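Local coordinates for vacuolar protein sorting 29 (Cryptosporidium parvum, PDB 2A22) that probably serves in vesicular protein sorting as a VPS29-family member, built on a calcineurin-like phosphoesterase fold, at residues Cys142-Arg154 and Phe163-Thr177. Residues are numbered along the deposited sequence; the frame is centred on the assembly and turned at random.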
loop_
_atom_site.group_PDB
_atom_site.type_symbol
_atom_site.label_atom_id
_atom_site.label_comp_id
_atom_site.label_asym_id
_atom_site.label_seq_id
_atom_site.Cartn_x
_atom_site.Cartn_y
_atom_site.Cartn_z
ATOM N N CYS A 142 6.848 8.573 -11.877
ATOM C CA CYS A 142 7.443 7.728 -10.842
ATOM C C CYS A 142 8.074 6.460 -11.436
ATOM O O CYS A 142 7.767 6.082 -12.564
ATOM C CB CYS A 142 6.416 7.427 -9.733
ATOM S SG CYS A 142 4.947 6.607 -10.322
ATOM N N ASP A 143 8.996 5.846 -10.694
ATOM C CA ASP A 143 9.578 4.552 -11.065
ATOM C C ASP A 143 8.719 3.382 -10.617
ATOM O O ASP A 143 8.730 2.333 -11.234
ATOM C CB ASP A 143 10.964 4.400 -10.442
ATOM C CG ASP A 143 11.863 5.542 -10.793
ATOM O OD1 ASP A 143 12.059 5.769 -11.995
ATOM O OD2 ASP A 143 12.345 6.235 -9.881
ATOM N N ILE A 144 8.001 3.559 -9.510
ATOM C CA ILE A 144 7.140 2.514 -8.955
ATOM C C ILE A 144 5.813 3.168 -8.610
ATOM O O ILE A 144 5.767 4.238 -7.973
ATOM C CB ILE A 144 7.753 1.844 -7.681
ATOM C CG1 ILE A 144 9.155 1.264 -7.963
ATOM C CG2 ILE A 144 6.789 0.768 -7.108
ATOM C CD1 ILE A 144 9.957 0.828 -6.698
ATOM N N LEU A 145 4.734 2.555 -9.060
ATOM C CA LEU A 145 3.403 3.058 -8.727
ATOM C C LEU A 145 2.638 2.088 -7.817
ATOM O O LEU A 145 2.444 0.908 -8.157
ATOM C CB LEU A 145 2.601 3.336 -9.997
ATOM C CG LEU A 145 1.165 3.830 -9.808
ATOM C CD1 LEU A 145 1.119 5.258 -9.173
ATOM C CD2 LEU A 145 0.407 3.831 -11.139
ATOM N N VAL A 146 2.170 2.616 -6.682
ATOM C CA VAL A 146 1.399 1.830 -5.711
ATOM C C VAL A 146 -0.068 2.306 -5.629
ATOM O O VAL A 146 -0.355 3.453 -5.249
ATOM C CB VAL A 146 2.062 1.900 -4.320
ATOM C CG1 VAL A 146 1.365 0.918 -3.324
ATOM C CG2 VAL A 146 3.579 1.597 -4.438
ATOM N N THR A 147 -0.989 1.420 -5.981
ATOM C CA THR A 147 -2.415 1.744 -5.943
ATOM C C THR A 147 -3.183 0.600 -5.259
ATOM O O THR A 147 -2.657 -0.517 -5.117
ATOM C CB THR A 147 -2.979 1.957 -7.369
ATOM O OG1 THR A 147 -2.922 0.714 -8.086
ATOM C CG2 THR A 147 -2.158 3.016 -8.135
ATOM N N GLY A 148 -4.415 0.879 -4.827
ATOM C CA GLY A 148 -5.261 -0.141 -4.202
ATOM C C GLY A 148 -6.627 -0.230 -4.858
ATOM O O GLY A 148 -6.751 -0.480 -6.071
ATOM N N HIS A 149 -7.650 -0.035 -4.033
ATOM C CA HIS A 149 -9.049 0.045 -4.444
ATOM C C HIS A 149 -9.740 -1.260 -4.846
ATOM O O HIS A 149 -10.852 -1.539 -4.413
ATOM C CB HIS A 149 -9.291 1.141 -5.514
ATOM C CG HIS A 149 -10.736 1.300 -5.851
ATOM N ND1 HIS A 149 -11.648 1.826 -4.957
ATOM C CD2 HIS A 149 -11.450 0.913 -6.936
ATOM C CE1 HIS A 149 -12.856 1.793 -5.491
ATOM N NE2 HIS A 149 -12.763 1.248 -6.693
ATOM N N THR A 150 -9.084 -2.066 -5.664
ATOM C CA THR A 150 -9.739 -3.232 -6.273
ATOM C C THR A 150 -9.679 -4.534 -5.455
ATOM O O THR A 150 -10.342 -5.520 -5.805
ATOM C CB THR A 150 -9.128 -3.483 -7.623
ATOM O OG1 THR A 150 -7.724 -3.736 -7.453
ATOM C CG2 THR A 150 -9.304 -2.227 -8.507
ATOM N N HIS A 151 -8.863 -4.547 -4.392
ATOM C CA HIS A 151 -8.578 -5.775 -3.595
ATOM C C HIS A 151 -7.869 -6.885 -4.372
ATOM O O HIS A 151 -7.860 -8.037 -3.941
ATOM C CB HIS A 151 -9.855 -6.346 -2.904
ATOM C CG HIS A 151 -10.476 -5.413 -1.897
ATOM N ND1 HIS A 151 -11.260 -5.861 -0.853
ATOM C CD2 HIS A 151 -10.420 -4.065 -1.775
ATOM C CE1 HIS A 151 -11.669 -4.829 -0.142
ATOM N NE2 HIS A 151 -11.173 -3.727 -0.679
ATOM N N LYS A 152 -7.252 -6.535 -5.493
ATOM C CA LYS A 152 -6.504 -7.478 -6.260
ATOM C C LYS A 152 -5.020 -7.290 -6.035
ATOM O O LYS A 152 -4.405 -6.355 -6.575
ATOM C CB LYS A 152 -6.801 -7.365 -7.756
ATOM C CG LYS A 152 -6.271 -8.604 -8.518
ATOM C CD LYS A 152 -6.393 -8.491 -10.025
ATOM C CE LYS A 152 -6.336 -9.920 -10.639
ATOM N NZ LYS A 152 -6.348 -9.954 -12.144
ATOM N N LEU A 153 -4.460 -8.216 -5.266
ATOM C CA LEU A 153 -3.033 -8.305 -5.027
ATOM C C LEU A 153 -2.314 -8.486 -6.361
ATOM O O LEU A 153 -2.662 -9.374 -7.153
ATOM C CB LEU A 153 -2.761 -9.489 -4.107
ATOM C CG LEU A 153 -1.408 -9.758 -3.446
ATOM C CD1 LEU A 153 -0.889 -8.556 -2.646
ATOM C CD2 LEU A 153 -1.562 -11.014 -2.573
ATOM N N ARG A 154 -1.349 -7.615 -6.637
ATOM C CA ARG A 154 -0.654 -7.692 -7.912
ATOM C C ARG A 154 0.718 -7.025 -7.935
ATOM O O ARG A 154 0.927 -5.968 -7.334
ATOM C CB ARG A 154 -1.493 -7.088 -9.033
ATOM C CG ARG A 154 -0.942 -7.430 -10.421
ATOM C CD ARG A 154 -1.885 -7.005 -11.530
ATOM N NE ARG A 154 -2.214 -5.580 -11.488
ATOM C CZ ARG A 154 -3.030 -4.971 -12.348
ATOM N NH1 ARG A 154 -3.609 -5.648 -13.331
ATOM N NH2 ARG A 154 -3.276 -3.681 -12.223
ATOM N N PHE A 163 4.489 -1.829 -10.989
ATOM C CA PHE A 163 3.093 -1.560 -10.571
ATOM C C PHE A 163 2.646 -2.540 -9.499
ATOM O O PHE A 163 2.607 -3.756 -9.737
ATOM C CB PHE A 163 2.148 -1.631 -11.772
ATOM C CG PHE A 163 2.496 -0.655 -12.857
ATOM C CD1 PHE A 163 1.914 0.615 -12.884
ATOM C CD2 PHE A 163 3.455 -0.975 -13.811
ATOM C CE1 PHE A 163 2.268 1.553 -13.875
ATOM C CE2 PHE A 163 3.815 -0.049 -14.802
ATOM C CZ PHE A 163 3.218 1.219 -14.826
ATOM N N LEU A 164 2.360 -2.017 -8.306
ATOM C CA LEU A 164 2.054 -2.856 -7.139
ATOM C C LEU A 164 0.670 -2.507 -6.594
ATOM O O LEU A 164 0.276 -1.328 -6.588
ATOM C CB LEU A 164 3.117 -2.641 -6.056
ATOM C CG LEU A 164 4.591 -2.737 -6.545
ATOM C CD1 LEU A 164 5.565 -2.338 -5.490
ATOM C CD2 LEU A 164 4.903 -4.161 -6.989
ATOM N N ASN A 165 -0.057 -3.525 -6.149
ATOM C CA ASN A 165 -1.318 -3.333 -5.427
ATOM C C ASN A 165 -1.241 -4.311 -4.283
ATOM O O ASN A 165 -1.190 -5.505 -4.527
ATOM C CB ASN A 165 -2.538 -3.627 -6.327
ATOM C CG ASN A 165 -3.889 -3.406 -5.633
ATOM O OD1 ASN A 165 -4.027 -3.577 -4.413
ATOM N ND2 ASN A 165 -4.914 -3.054 -6.436
ATOM N N PRO A 166 -1.156 -3.799 -3.044
ATOM C CA PRO A 166 -0.946 -4.638 -1.884
ATOM C C PRO A 166 -2.197 -5.406 -1.464
ATOM O O PRO A 166 -2.119 -6.233 -0.555
ATOM C CB PRO A 166 -0.527 -3.628 -0.809
ATOM C CG PRO A 166 -1.246 -2.410 -1.154
ATOM C CD PRO A 166 -1.210 -2.371 -2.667
ATOM N N GLY A 167 -3.321 -5.176 -2.165
ATOM C CA GLY A 167 -4.584 -5.826 -1.849
ATOM C C GLY A 167 -5.213 -5.254 -0.596
ATOM O O GLY A 167 -4.821 -4.157 -0.121
ATOM N N THR A 168 -6.195 -5.981 -0.063
ATOM C CA THR A 168 -6.847 -5.573 1.209
ATOM C C THR A 168 -6.091 -6.185 2.377
ATOM O O THR A 168 -5.929 -7.401 2.440
ATOM C CB THR A 168 -8.355 -5.995 1.273
ATOM O OG1 THR A 168 -8.815 -5.878 2.614
ATOM C CG2 THR A 168 -8.589 -7.454 0.772
ATOM N N ALA A 169 -5.611 -5.356 3.296
ATOM C CA ALA A 169 -4.874 -5.847 4.460
ATOM C C ALA A 169 -5.727 -6.720 5.396
ATOM O O ALA A 169 -5.193 -7.488 6.184
ATOM C CB ALA A 169 -4.340 -4.660 5.266
ATOM N N THR A 170 -7.040 -6.498 5.394
ATOM C CA THR A 170 -7.954 -7.151 6.356
ATOM C C THR A 170 -8.742 -8.330 5.749
ATOM O O THR A 170 -9.332 -9.130 6.479
ATOM C CB THR A 170 -8.981 -6.139 6.939
ATOM O OG1 THR A 170 -9.702 -5.481 5.872
ATOM C CG2 THR A 170 -8.276 -5.113 7.824
ATOM N N GLY A 171 -8.762 -8.420 4.422
ATOM C CA GLY A 171 -9.655 -9.361 3.756
ATOM C C GLY A 171 -11.107 -8.894 3.694
ATOM O O GLY A 171 -12.007 -9.693 3.393
ATOM N N ALA A 172 -11.333 -7.612 3.968
ATOM C CA ALA A 172 -12.645 -6.978 3.799
ATOM C C ALA A 172 -13.171 -7.238 2.394
ATOM O O ALA A 172 -12.382 -7.270 1.425
ATOM C CB ALA A 172 -12.555 -5.464 4.065
ATOM N N PHE A 173 -14.488 -7.428 2.279
ATOM C CA PHE A 173 -15.080 -7.795 0.982
ATOM C C PHE A 173 -15.184 -6.585 0.047
ATOM O O PHE A 173 -15.597 -5.505 0.459
ATOM C CB PHE A 173 -16.460 -8.479 1.138
ATOM C CG PHE A 173 -17.032 -9.052 -0.154
ATOM C CD1 PHE A 173 -16.741 -10.368 -0.555
ATOM C CD2 PHE A 173 -17.902 -8.304 -0.941
ATOM C CE1 PHE A 173 -17.286 -10.910 -1.756
ATOM C CE2 PHE A 173 -18.486 -8.855 -2.141
ATOM C CZ PHE A 173 -18.151 -10.135 -2.546
ATOM N N SER A 174 -14.791 -6.805 -1.207
ATOM C CA SER A 174 -15.148 -5.962 -2.340
ATOM C C SER A 174 -15.623 -6.886 -3.472
ATOM O O SER A 174 -14.990 -7.908 -3.743
ATOM C CB SER A 174 -13.922 -5.200 -2.839
ATOM O OG SER A 174 -14.121 -4.780 -4.186
ATOM N N ALA A 175 -16.714 -6.528 -4.150
ATOM C CA ALA A 175 -17.188 -7.337 -5.290
ATOM C C ALA A 175 -16.224 -7.312 -6.480
ATOM O O ALA A 175 -16.339 -8.151 -7.401
ATOM C CB ALA A 175 -18.609 -6.892 -5.745
ATOM N N LEU A 176 -15.282 -6.358 -6.470
ATOM C CA LEU A 176 -14.241 -6.301 -7.511
ATOM C C LEU A 176 -13.336 -7.524 -7.492
ATOM O O LEU A 176 -12.948 -8.037 -8.550
ATOM C CB LEU A 176 -13.424 -5.015 -7.399
ATOM C CG LEU A 176 -13.858 -3.736 -8.131
ATOM C CD1 LEU A 176 -15.325 -3.727 -8.558
ATOM C CD2 LEU A 176 -13.468 -2.425 -7.396
ATOM N N THR A 177 -13.013 -8.011 -6.292
ATOM C CA THR A 177 -12.197 -9.221 -6.144
ATOM C C THR A 177 -12.752 -10.053 -4.975
ATOM O O THR A 177 -12.202 -10.029 -3.858
ATOM C CB THR A 177 -10.716 -8.872 -5.908
ATOM O OG1 THR A 177 -10.311 -7.840 -6.814
ATOM C CG2 THR A 177 -9.811 -10.122 -6.062
HETATM O O HOH W 1 -0.633 -0.462 -9.270
HETATM O O HOH W 2 -13.416 -2.358 -3.908
HETATM O O HOH W 3 -6.492 -3.335 -3.363
HETATM O O HOH W 4 -12.458 -8.658 -1.442
#
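His151 projects its imidazole into the loop 168-177, where two side chains sandwich it by CH-pi contacts: Ser174 CB lies over the ring centre, 3.4 Å from the centroid, and Thr168 CB covers the opposite face nearer the rim. Ala172 O comes up at the ring edge, 2.9 Å from His151 ND1, and a water links that nitrogen to Ser174 N and Thr177 O; His151 NE2 is hydrogen-bonded to Lys35 NZ.

Backbone hydrogen bonds join the strands. Leu145 O accepts from Leu164 N (2.9 Å, 174° at the hydrogen) and Thr147 N donates to Leu164 O, a parallel pairing, whereas Arg154 and Asn165 form an antiparallel hydrogen-bonded pair. With CG anti to its backbone N (chi1 -178°), the Asn165 amide reaches the loop that follows strand 144-147: OD1 takes Gly167 N in an Asx turn (2.8 Å) and a water shared with His151 N, while ND2 lies 3.1 Å from Thr150 OG1, which is hydrogen-bonded to Asp128 OD2.

Ile144 CG2 meets Leu164 CD1 at 3.7 Å, and Leu145 CD2 touches the edge of the Phe163 ring.

His149 ND1 is hydrogen-bonded to His120 NE2; both histidines may belong to an empty site like the metal centre of calcineurin-like phosphoesterases. Strand 161-165 lies between 144-147 and 154-158. In this alpha-beta-beta-alpha sandwich Leu145 and Phe163 face helix 130-140, while Ile144 and Leu164 pack on Met187 of strand 183-190 in the second sheet.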